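Local structure of purine-binding protein BAB2_0673 (Brucella melitensis biovar Abortus, 3S99) at residues I34-D39 against S190-G195; F40-Q45 against H215-A220; G30-G35 against F95-P100; Q45-R50 against T63-N68. The protein binds adenine and probably other purines such as guanine, and may be part of an ABC-type system for their uptake. One frame throughout, in Å; residues are numbered along the deposited sequence.

Contact 1 (I34-D39 against S190-G195); sequences IGPPGD and SWFDPG. With ADE (adenine), chain T.
Apolar packing joins the two segments: the ring of Phe192 lies between two prolines. Pro36 CD sits over one face, 3.6 Å from the ring centroid and 20° off the normal, a CH-pi contact displaced toward the CZ and CE2 rim. Pro194 CD, from the first residue of helix 194-206, covers the opposite face. The side chains of Pro36 and Phe192 come from opposite directions; CG of Phe192 is anti to the backbone N (chi1 172°), which carries the ring across to the 34-39 loop. There Asp39 CB reaches Phe192 CE1 at 3.6 Å, and Gly35 CA stands beside CD2.

In this periplasmic-binding-protein-like fold, each segment follows a strand of a different lobe, 27-32 and 182-187, so the packing bridges the cleft that holds the purine.

Trp191 meets the ligand with its indole, which has adenine over one face, C4 3.6 Å above the plane. Ile34 meets the same base more loosely, its CG2 3.9 Å from adenine C2.

The carboxylate of Asp39 accepts from the backbone N of Gly41, Thr43 and Tyr44 at the start of helix 42-57, while Asp193 is the N-cap residue of helix 194-206.

Contact 2 (F40-Q45 against H215-A220); sequences FGWTYQ and HTDSTA. With ADE (adenine), chain T.
The indole of Trp42 carries adenine on one face, with N1 of the base 3.3 Å above the ring plane and displaced toward the rim. The carboxylate of Asp217 runs alongside this indole, pointing the same way with its plane only 16° from that of the ring, and its OD1 lies 3.4 Å from Trp42 CB. Trp42 CG is anti to the backbone N (chi1 172°), which lays the indole along the base. His215 approaches differently: adenine N6 is near the plane of the imidazole, at its CD2 edge.

Between the backbones, Trp42 N donates to Asp217 O at 3.2 Å, in the carbonyl plane and on a lone pair. Gly41 CA makes a CA-H...O contact with the same oxygen, which therefore receives the N-cap glycine and the first turn of helix 42-57 together. A water links Thr43 OG1 to Asp217 OD2, and farther along Thr219 CG2 packs on Phe40 CB at 3.7 Å.

The indole NH of Trp42 is bonded to Thr93 O, and His215 NE2 to Glu162; each bond fixes the rotation of its ring beside the base. Asp217 OD1 comes within 2.7 Å of adenine N1, a ring nitrogen that carries no proton in the usual neutral tautomer; so short an approach would be consistent with a proton shared between carboxylate and base.

Contact 3 (G30-G35 against F95-P100); sequences GFIYIG and FGYMDP. With ADE (adenine), chain T.
Tyr97 pushes its phenol against the chain where strand 27-32 gives way to a loop. Ile32 CG2 meets the ring obliquely, 3.6 Å from Tyr97 CE2. The hydroxyl end reaches the backbone: Tyr97 OH is 3.0 Å from Ile34 CA, and the chain at Tyr33 C and Ile34 N passes at the ring edge, near its plane. Although Ile34 N is close to the hydroxyl, the angle is poor for a hydrogen bond; OH is bonded instead to Val69 O. Ile34 also touches with its side chain, CD1 lying 4.1 Å from Tyr97 CZ. With CG1 of Ile34 anti to the backbone N (chi1 -172°), this branch runs to the tyrosine while CG2 is left turned to adenine.

In the next shell, helix 73-84 packs on both partners, through Ile79 and Ile82 on Ile32 and through Ala75 on Tyr97. Ile32 O accepts from Thr93 OG1, and Met98 N bonds back to Phe95 O in the short 3-10 turn ahead of helix 98-105.

That turn also presents Phe95 N to the purine, 2.8 Å from adenine N9. The contact thus joins loops at the C-terminal ends of neighbouring parallel strands 27-32 and 89-92, the usual place for a ligand site in an alpha/beta lobe.

Contact 4 (Q45-R50 against T63-N68); sequences QHDQAR and TTFLEN
One hydrogen bond crosses from helix to strand: Arg50 NH1 donates to Thr63 OG1 at 3.0 Å, with an N-H...O angle of 152° and the oxygen slightly out of the guanidinium plane. The aliphatic part of the arginine follows the same partner, its CD 3.5 Å from Thr63 OG1. CG of Arg50 is anti to the backbone N, and the chain runs extended until it bends at chi3, turning the guanidinium back along the helix.

That turn sets up a salt bridge inside the helix. Arg50 grips Asp47 side-on with NE and NH2, both on the single oxygen OD1. The NE bond is short and straight, 2.8 Å from Arg50 NE to Asp47 OD1, while the NH2 bond is longer at 3.2 Å. Both nitrogens reach OD1 from the same face of the carboxylate, above its plane, and Tyr33 OH is a further partner of that oxygen. The concentration of donors would be expected to favour the charged form of Asp47.

Phe65 packs against this ion pair. Asp47 OD1 stands over one face of its ring, 3.5 Å from Phe65 CE2, with the carboxylate plane turned 70° from the ring. Arg50 NE approaches obliquely, 3.6 Å from Phe65 CD2, the guanidinium only 25° from parallel with the ring.

The contact lies within a beta-alpha-beta unit: residues 45-50 of helix 42-57 run nearly antiparallel to residues 63-66 of strand 61-66, the two short axes 10.7 Å apart at their closest, and Phe31 of the adjoining strand 27-32 touches both Arg50 and Phe65, while helix 73-84 packs on Thr64 and Leu66.

How the contacts relate
From the N terminus, strand 27-32 and the loop after it supply the first segments of contacts 3 and 1, which share Ile34 and Gly35. Helix 42-57 follows and serves contacts 2 and 4, overlapping at Gln45. Contact 4 closes the shortest loop, within the beta-alpha-beta unit, and is nested inside the loops closed by the other three. Contact 3 reaches on to the turn before helix 98-105, still in the same lobe. Contacts 1 and 2 span over 150 residues to the other lobe; their segments alternate along the chain, so their loops cross, as do those of contacts 2 and 3. Contacts 1, 2 and 3 meet at adenine.

Contact 1 (I34-D39 against S190-G195)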
# COMPACT_ATOMS: atom_id res chain seq x y z
N ILE A 34 -7.58 7.66 -7.62
CA ILE A 34 -8.85 7.09 -7.18
C ILE A 34 -9.47 7.96 -6.05
O ILE A 34 -10.67 7.94 -5.84
CB ILE A 34 -8.64 5.62 -6.71
CG1 ILE A 34 -9.98 4.92 -6.43
CG2 ILE A 34 -7.75 5.56 -5.45
CD1 ILE A 34 -10.56 4.22 -7.59
N GLY A 35 -8.65 8.75 -5.36
CA GLY A 35 -9.16 9.70 -4.37
C GLY A 35 -8.60 11.10 -4.56
O GLY A 35 -8.07 11.43 -5.65
N PRO A 36 -8.72 11.94 -3.52
CA PRO A 36 -8.16 13.27 -3.55
C PRO A 36 -6.82 13.32 -2.84
O PRO A 36 -6.63 12.60 -1.89
CB PRO A 36 -9.20 14.09 -2.75
CG PRO A 36 -9.82 13.15 -1.84
CD PRO A 36 -9.53 11.75 -2.31
N PRO A 37 -5.91 14.19 -3.28
CA PRO A 37 -4.70 14.45 -2.50
C PRO A 37 -5.01 14.78 -1.02
O PRO A 37 -4.24 14.44 -0.13
CB PRO A 37 -4.09 15.65 -3.20
CG PRO A 37 -4.58 15.55 -4.62
CD PRO A 37 -5.98 15.02 -4.50
N GLY A 38 -6.15 15.42 -0.78
CA GLY A 38 -6.65 15.64 0.56
C GLY A 38 -6.87 14.41 1.44
O GLY A 38 -7.16 14.58 2.62
N ASP A 39 -6.74 13.19 0.90
CA ASP A 39 -6.82 11.99 1.75
C ASP A 39 -5.67 11.92 2.78
O ASP A 39 -5.80 11.25 3.80
CB ASP A 39 -6.97 10.68 0.95
CG ASP A 39 -5.71 10.23 0.20
OD1 ASP A 39 -4.63 10.86 0.28
OD2 ASP A 39 -5.81 9.19 -0.50
N SER A 190 -14.25 -0.17 -0.20
CA SER A 190 -13.62 0.67 -1.19
C SER A 190 -12.32 1.16 -0.61
O SER A 190 -12.04 0.92 0.57
CB SER A 190 -14.53 1.81 -1.69
OG SER A 190 -14.92 2.71 -0.68
N TRP A 191 -11.50 1.80 -1.46
CA TRP A 191 -10.21 2.25 -1.01
C TRP A 191 -10.32 3.52 -0.20
O TRP A 191 -9.61 3.69 0.78
CB TRP A 191 -9.26 2.49 -2.18
CG TRP A 191 -8.95 1.24 -3.00
CD1 TRP A 191 -9.43 0.95 -4.26
CD2 TRP A 191 -8.05 0.17 -2.66
NE1 TRP A 191 -8.91 -0.23 -4.70
CE2 TRP A 191 -8.06 -0.74 -3.75
CE3 TRP A 191 -7.26 -0.13 -1.53
CZ2 TRP A 191 -7.30 -1.91 -3.75
CZ3 TRP A 191 -6.49 -1.30 -1.54
CH2 TRP A 191 -6.53 -2.18 -2.63
N PHE A 192 -11.19 4.42 -0.64
CA PHE A 192 -11.30 5.74 -0.05
C PHE A 192 -12.76 6.00 0.26
O PHE A 192 -13.58 6.06 -0.65
CB PHE A 192 -10.76 6.81 -1.01
CG PHE A 192 -11.02 8.20 -0.55
CD1 PHE A 192 -10.30 8.72 0.52
CD2 PHE A 192 -11.99 8.99 -1.17
CE1 PHE A 192 -10.52 10.01 0.97
CE2 PHE A 192 -12.23 10.27 -0.70
CZ PHE A 192 -11.48 10.79 0.37
N ASP A 193 -13.09 6.13 1.54
CA ASP A 193 -14.46 6.43 1.96
C ASP A 193 -14.34 6.90 3.41
O ASP A 193 -14.55 6.11 4.35
CB ASP A 193 -15.34 5.19 1.83
CG ASP A 193 -16.81 5.45 2.18
OD1 ASP A 193 -17.15 6.49 2.79
OD2 ASP A 193 -17.64 4.58 1.85
N PRO A 194 -13.93 8.16 3.60
CA PRO A 194 -13.61 8.60 4.96
C PRO A 194 -14.73 8.37 5.98
O PRO A 194 -14.44 8.09 7.13
CB PRO A 194 -13.30 10.10 4.78
CG PRO A 194 -12.84 10.22 3.35
CD PRO A 194 -13.60 9.18 2.58
N GLY A 195 -15.98 8.43 5.57
CA GLY A 195 -17.12 8.21 6.49
C GLY A 195 -17.11 6.80 7.06
O GLY A 195 -17.12 6.60 8.29
N9 ADE T . -4.53 0.17 -5.49
C8 ADE T . -3.66 -0.72 -4.90
N7 ADE T . -3.44 -0.51 -3.62
C5 ADE T . -4.26 0.61 -3.41
C6 ADE T . -4.48 1.31 -2.26
N6 ADE T . -3.80 0.91 -1.17
N1 ADE T . -5.33 2.38 -2.31
C2 ADE T . -5.93 2.69 -3.47
N3 ADE T . -5.80 2.08 -4.65
C4 ADE T . -4.94 1.04 -4.53

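Contact 2 (F40-Q45 against H215-A220)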
# COMPACT_ATOMS: atom_id res chain seq x y z
N PHE A 40 -4.58 12.65 2.51
CA PHE A 40 -3.35 12.67 3.31
C PHE A 40 -2.81 11.25 3.57
O PHE A 40 -2.16 11.01 4.59
CB PHE A 40 -3.50 13.49 4.60
CG PHE A 40 -3.51 14.96 4.36
CD1 PHE A 40 -2.31 15.63 4.12
CD2 PHE A 40 -4.69 15.66 4.29
CE1 PHE A 40 -2.31 17.00 3.86
CE2 PHE A 40 -4.70 17.04 4.02
CZ PHE A 40 -3.51 17.71 3.81
N GLY A 41 -3.06 10.36 2.61
CA GLY A 41 -2.61 8.96 2.64
C GLY A 41 -2.19 8.54 1.24
O GLY A 41 -1.22 9.07 0.69
N TRP A 42 -2.95 7.61 0.66
CA TRP A 42 -2.58 6.95 -0.59
C TRP A 42 -2.49 7.91 -1.75
O TRP A 42 -1.48 7.95 -2.43
CB TRP A 42 -3.63 5.89 -0.95
CG TRP A 42 -3.44 5.29 -2.31
CD1 TRP A 42 -4.04 5.67 -3.49
CD2 TRP A 42 -2.54 4.23 -2.63
NE1 TRP A 42 -3.60 4.85 -4.53
CE2 TRP A 42 -2.66 3.98 -4.02
CE3 TRP A 42 -1.69 3.44 -1.87
CZ2 TRP A 42 -1.93 2.97 -4.67
CZ3 TRP A 42 -0.92 2.46 -2.52
CH2 TRP A 42 -1.05 2.23 -3.90
N THR A 43 -3.55 8.66 -2.03
CA THR A 43 -3.51 9.55 -3.20
C THR A 43 -2.53 10.71 -2.95
O THR A 43 -1.78 11.15 -3.84
CB THR A 43 -4.90 10.04 -3.59
OG1 THR A 43 -5.60 8.96 -4.23
CG2 THR A 43 -4.80 11.25 -4.55
N TYR A 44 -2.50 11.17 -1.71
CA TYR A 44 -1.58 12.23 -1.30
C TYR A 44 -0.12 11.87 -1.60
O TYR A 44 0.62 12.69 -2.14
CB TYR A 44 -1.76 12.47 0.19
CG TYR A 44 -0.78 13.43 0.81
CD1 TYR A 44 -0.88 14.80 0.59
CD2 TYR A 44 0.23 12.97 1.67
CE1 TYR A 44 0.02 15.70 1.20
CE2 TYR A 44 1.12 13.85 2.28
CZ TYR A 44 1.01 15.20 2.05
OH TYR A 44 1.89 16.07 2.61
N GLN A 45 0.30 10.66 -1.23
CA GLN A 45 1.65 10.17 -1.53
C GLN A 45 1.91 10.12 -3.03
O GLN A 45 2.99 10.48 -3.48
CB GLN A 45 1.87 8.76 -0.99
CG GLN A 45 2.52 8.58 0.36
CD GLN A 45 3.65 9.52 0.72
OE1 GLN A 45 3.43 10.50 1.40
NE2 GLN A 45 4.87 9.18 0.33
N HIS A 215 -6.03 -0.70 5.52
CA HIS A 215 -5.64 -0.70 4.11
C HIS A 215 -6.54 0.19 3.25
O HIS A 215 -6.67 -0.02 2.04
CB HIS A 215 -5.63 -2.12 3.58
CG HIS A 215 -4.66 -2.35 2.47
ND1 HIS A 215 -3.77 -3.41 2.46
CD2 HIS A 215 -4.47 -1.70 1.29
CE1 HIS A 215 -3.06 -3.39 1.35
NE2 HIS A 215 -3.48 -2.37 0.61
N THR A 216 -7.16 1.18 3.89
CA THR A 216 -7.87 2.24 3.19
C THR A 216 -6.97 3.49 3.11
O THR A 216 -5.86 3.52 3.69
CB THR A 216 -9.17 2.55 3.92
OG1 THR A 216 -8.86 2.91 5.29
CG2 THR A 216 -10.11 1.29 3.87
N ASP A 217 -7.43 4.51 2.39
CA ASP A 217 -6.56 5.57 1.86
C ASP A 217 -6.42 6.82 2.72
O ASP A 217 -5.51 7.62 2.50
CB ASP A 217 -7.08 5.98 0.46
CG ASP A 217 -6.87 4.89 -0.60
OD1 ASP A 217 -6.24 3.83 -0.26
OD2 ASP A 217 -7.29 5.10 -1.79
N SER A 218 -7.32 7.01 3.68
CA SER A 218 -7.44 8.32 4.31
C SER A 218 -6.95 8.34 5.75
O SER A 218 -6.71 7.30 6.36
CB SER A 218 -8.89 8.85 4.27
OG SER A 218 -9.60 8.39 5.40
N THR A 219 -6.82 9.55 6.28
CA THR A 219 -6.52 9.76 7.70
C THR A 219 -7.73 9.67 8.65
O THR A 219 -7.58 9.98 9.83
CB THR A 219 -5.94 11.15 7.94
OG1 THR A 219 -6.79 12.10 7.29
CG2 THR A 219 -4.54 11.26 7.39
N ALA A 220 -8.91 9.29 8.14
CA ALA A 220 -10.13 9.28 9.00
C ALA A 220 -9.97 8.39 10.24
O ALA A 220 -10.22 8.83 11.37
CB ALA A 220 -11.35 8.86 8.22
N9 ADE T . -4.53 0.17 -5.49
C8 ADE T . -3.66 -0.72 -4.90
N7 ADE T . -3.44 -0.51 -3.62
C5 ADE T . -4.26 0.61 -3.41
C6 ADE T . -4.48 1.31 -2.26
N6 ADE T . -3.80 0.91 -1.17
N1 ADE T . -5.33 2.38 -2.31
C2 ADE T . -5.93 2.69 -3.47
N3 ADE T . -5.80 2.08 -4.65
C4 ADE T . -4.94 1.04 -4.53
O HOH W 1 -7.16 7.98 -2.52

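Contact 3 (G30-G35 against F95-P100)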
# COMPACT_ATOMS: atom_id res chain seq x y z
N GLY A 30 0.63 12.69 -17.26
CA GLY A 30 -0.66 12.67 -16.55
C GLY A 30 -0.79 11.65 -15.47
O GLY A 30 -0.13 10.60 -15.49
N PHE A 31 -1.69 11.94 -14.53
CA PHE A 31 -1.95 11.11 -13.36
C PHE A 31 -3.46 10.98 -13.17
O PHE A 31 -4.21 11.97 -13.30
CB PHE A 31 -1.35 11.71 -12.09
CG PHE A 31 0.14 11.79 -12.09
CD1 PHE A 31 0.90 10.80 -11.45
CD2 PHE A 31 0.79 12.81 -12.78
CE1 PHE A 31 2.29 10.84 -11.48
CE2 PHE A 31 2.18 12.87 -12.80
CZ PHE A 31 2.93 11.88 -12.14
N ILE A 32 -3.89 9.75 -12.89
CA ILE A 32 -5.26 9.44 -12.51
C ILE A 32 -5.27 8.94 -11.05
O ILE A 32 -4.61 7.94 -10.75
CB ILE A 32 -5.84 8.34 -13.41
CG1 ILE A 32 -5.78 8.77 -14.88
CG2 ILE A 32 -7.28 8.05 -13.00
CD1 ILE A 32 -6.66 9.97 -15.21
N TYR A 33 -6.02 9.62 -10.17
CA TYR A 33 -6.09 9.22 -8.77
C TYR A 33 -7.51 8.69 -8.45
O TYR A 33 -8.48 9.22 -8.91
CB TYR A 33 -5.82 10.39 -7.83
CG TYR A 33 -4.51 11.14 -8.02
CD1 TYR A 33 -3.33 10.48 -8.37
CD2 TYR A 33 -4.44 12.49 -7.78
CE1 TYR A 33 -2.13 11.18 -8.53
CE2 TYR A 33 -3.23 13.21 -7.93
CZ TYR A 33 -2.09 12.52 -8.28
OH TYR A 33 -0.93 13.21 -8.43
N ILE A 34 -7.58 7.66 -7.62
CA ILE A 34 -8.85 7.09 -7.18
C ILE A 34 -9.47 7.96 -6.05
O ILE A 34 -10.67 7.94 -5.84
CB ILE A 34 -8.64 5.62 -6.71
CG1 ILE A 34 -9.98 4.92 -6.43
CG2 ILE A 34 -7.75 5.56 -5.45
CD1 ILE A 34 -10.56 4.22 -7.59
N GLY A 35 -8.65 8.75 -5.36
CA GLY A 35 -9.16 9.70 -4.37
C GLY A 35 -8.60 11.10 -4.56
O GLY A 35 -8.07 11.43 -5.65
N PHE A 95 -5.19 -0.05 -8.25
CA PHE A 95 -5.33 -1.40 -8.75
C PHE A 95 -6.47 -1.59 -9.74
O PHE A 95 -6.30 -2.24 -10.76
CB PHE A 95 -5.53 -2.38 -7.59
CG PHE A 95 -5.62 -3.82 -8.03
CD1 PHE A 95 -4.55 -4.43 -8.68
CD2 PHE A 95 -6.76 -4.56 -7.77
CE1 PHE A 95 -4.63 -5.75 -9.10
CE2 PHE A 95 -6.84 -5.91 -8.18
CZ PHE A 95 -5.75 -6.50 -8.83
N GLY A 96 -7.63 -1.01 -9.46
CA GLY A 96 -8.81 -1.18 -10.32
C GLY A 96 -8.71 -0.52 -11.69
O GLY A 96 -9.55 -0.73 -12.56
N TYR A 97 -7.68 0.28 -11.88
CA TYR A 97 -7.40 0.83 -13.20
C TYR A 97 -6.66 -0.15 -14.10
O TYR A 97 -6.34 0.21 -15.23
CB TYR A 97 -6.55 2.10 -13.10
CG TYR A 97 -7.17 3.23 -12.28
CD1 TYR A 97 -8.55 3.39 -12.18
CD2 TYR A 97 -6.35 4.13 -11.60
CE1 TYR A 97 -9.09 4.41 -11.44
CE2 TYR A 97 -6.90 5.18 -10.88
CZ TYR A 97 -8.27 5.30 -10.80
OH TYR A 97 -8.82 6.32 -10.08
N MET A 98 -6.40 -1.37 -13.63
CA MET A 98 -5.61 -2.32 -14.44
C MET A 98 -6.21 -2.53 -15.84
O MET A 98 -5.59 -2.21 -16.85
CB MET A 98 -5.48 -3.67 -13.73
CG MET A 98 -4.68 -4.67 -14.52
SD MET A 98 -4.11 -6.06 -13.49
CE MET A 98 -5.67 -6.92 -13.21
N ASP A 99 -7.40 -3.08 -15.89
CA ASP A 99 -8.05 -3.40 -17.16
C ASP A 99 -8.37 -2.16 -18.00
O ASP A 99 -8.16 -2.18 -19.21
CB ASP A 99 -9.30 -4.27 -16.90
CG ASP A 99 -8.95 -5.64 -16.38
OD1 ASP A 99 -7.74 -5.98 -16.37
OD2 ASP A 99 -9.87 -6.40 -16.00
N PRO A 100 -8.86 -1.08 -17.38
CA PRO A 100 -9.01 0.16 -18.12
C PRO A 100 -7.72 0.64 -18.79
O PRO A 100 -7.78 1.11 -19.91
CB PRO A 100 -9.44 1.14 -17.05
CG PRO A 100 -10.29 0.33 -16.15
CD PRO A 100 -9.57 -1.01 -16.08
N9 ADE T . -4.53 0.17 -5.49
C8 ADE T . -3.66 -0.72 -4.90
N7 ADE T . -3.44 -0.51 -3.62
C5 ADE T . -4.26 0.61 -3.41
C6 ADE T . -4.48 1.31 -2.26
N6 ADE T . -3.80 0.91 -1.17
N1 ADE T . -5.33 2.38 -2.31
C2 ADE T . -5.93 2.69 -3.47
N3 ADE T . -5.80 2.08 -4.65
C4 ADE T . -4.94 1.04 -4.53

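Contact 4 (Q45-R50 against T63-N68)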
# COMPACT_ATOMS: atom_id res chain seq x y z
N GLN A 45 0.30 10.66 -1.23
CA GLN A 45 1.65 10.17 -1.53
C GLN A 45 1.91 10.12 -3.03
O GLN A 45 2.99 10.48 -3.48
CB GLN A 45 1.87 8.76 -0.99
CG GLN A 45 2.52 8.58 0.36
CD GLN A 45 3.65 9.52 0.72
OE1 GLN A 45 3.43 10.50 1.40
NE2 GLN A 45 4.87 9.18 0.33
N HIS A 46 0.94 9.67 -3.82
CA HIS A 46 1.10 9.78 -5.27
C HIS A 46 1.32 11.22 -5.73
O HIS A 46 2.21 11.49 -6.54
CB HIS A 46 -0.06 9.12 -6.02
CG HIS A 46 -0.01 7.63 -6.00
ND1 HIS A 46 0.94 6.90 -6.70
CD2 HIS A 46 -0.79 6.72 -5.37
CE1 HIS A 46 0.72 5.61 -6.51
NE2 HIS A 46 -0.31 5.48 -5.69
N ASP A 47 0.55 12.16 -5.16
CA ASP A 47 0.60 13.52 -5.62
C ASP A 47 1.84 14.22 -5.08
O ASP A 47 2.37 15.08 -5.76
CB ASP A 47 -0.64 14.27 -5.15
CG ASP A 47 -0.85 15.58 -5.87
OD1 ASP A 47 -1.11 15.59 -7.11
OD2 ASP A 47 -0.80 16.61 -5.18
N GLN A 48 2.30 13.85 -3.89
CA GLN A 48 3.59 14.38 -3.39
C GLN A 48 4.72 13.89 -4.28
O GLN A 48 5.72 14.57 -4.44
CB GLN A 48 3.84 14.00 -1.92
CG GLN A 48 2.85 14.63 -0.96
CD GLN A 48 3.12 16.10 -0.79
OE1 GLN A 48 2.43 16.95 -1.36
NE2 GLN A 48 4.12 16.41 -0.02
N ALA A 49 4.58 12.70 -4.84
CA ALA A 49 5.57 12.14 -5.79
C ALA A 49 5.47 12.84 -7.14
O ALA A 49 6.49 13.13 -7.81
CB ALA A 49 5.38 10.62 -5.91
N ARG A 50 4.25 13.21 -7.55
CA ARG A 50 4.12 14.07 -8.73
C ARG A 50 4.90 15.38 -8.52
O ARG A 50 5.62 15.82 -9.40
CB ARG A 50 2.67 14.40 -9.02
CG ARG A 50 2.43 15.20 -10.26
CD ARG A 50 0.95 15.66 -10.40
NE ARG A 50 0.54 16.46 -9.24
CZ ARG A 50 0.88 17.73 -9.01
NH1 ARG A 50 1.63 18.42 -9.86
NH2 ARG A 50 0.45 18.32 -7.89
N THR A 63 2.87 18.46 -15.65
CA THR A 63 1.98 17.43 -15.14
C THR A 63 0.53 17.88 -15.07
O THR A 63 0.25 19.07 -14.90
CB THR A 63 2.43 16.93 -13.76
OG1 THR A 63 2.18 17.92 -12.77
CG2 THR A 63 3.91 16.53 -13.76
N THR A 64 -0.38 16.90 -15.21
CA THR A 64 -1.83 17.10 -15.08
C THR A 64 -2.39 15.95 -14.29
O THR A 64 -1.91 14.84 -14.43
CB THR A 64 -2.55 17.05 -16.43
OG1 THR A 64 -1.98 18.00 -17.31
CG2 THR A 64 -4.05 17.36 -16.28
N PHE A 65 -3.40 16.18 -13.46
CA PHE A 65 -4.13 15.06 -12.85
C PHE A 65 -5.65 15.19 -12.79
O PHE A 65 -6.21 16.27 -12.91
CB PHE A 65 -3.57 14.69 -11.46
CG PHE A 65 -3.87 15.67 -10.36
CD1 PHE A 65 -5.00 15.49 -9.55
CD2 PHE A 65 -3.00 16.70 -10.06
CE1 PHE A 65 -5.27 16.34 -8.52
CE2 PHE A 65 -3.27 17.58 -9.01
CZ PHE A 65 -4.41 17.41 -8.24
N LEU A 66 -6.28 14.04 -12.62
CA LEU A 66 -7.72 13.94 -12.32
C LEU A 66 -7.83 13.12 -11.08
O LEU A 66 -7.05 12.19 -10.89
CB LEU A 66 -8.46 13.28 -13.48
CG LEU A 66 -8.61 14.13 -14.75
CD1 LEU A 66 -9.33 13.33 -15.85
CD2 LEU A 66 -9.35 15.44 -14.50
N GLU A 67 -8.78 13.47 -10.20
CA GLU A 67 -8.90 12.80 -8.93
C GLU A 67 -10.29 12.18 -8.75
O GLU A 67 -11.22 12.49 -9.50
CB GLU A 67 -8.56 13.77 -7.79
CG GLU A 67 -9.40 15.02 -7.76
CD GLU A 67 -9.03 15.98 -6.63
OE1 GLU A 67 -9.72 15.97 -5.59
OE2 GLU A 67 -8.08 16.76 -6.78
N ASN A 68 -10.43 11.33 -7.76
CA ASN A 68 -11.72 10.66 -7.47
C ASN A 68 -12.28 9.98 -8.72
O ASN A 68 -13.47 10.03 -8.97
CB ASN A 68 -12.73 11.64 -6.84
CG ASN A 68 -12.35 12.05 -5.41
OD1 ASN A 68 -12.10 11.19 -4.58
ND2 ASN A 68 -12.31 13.35 -5.13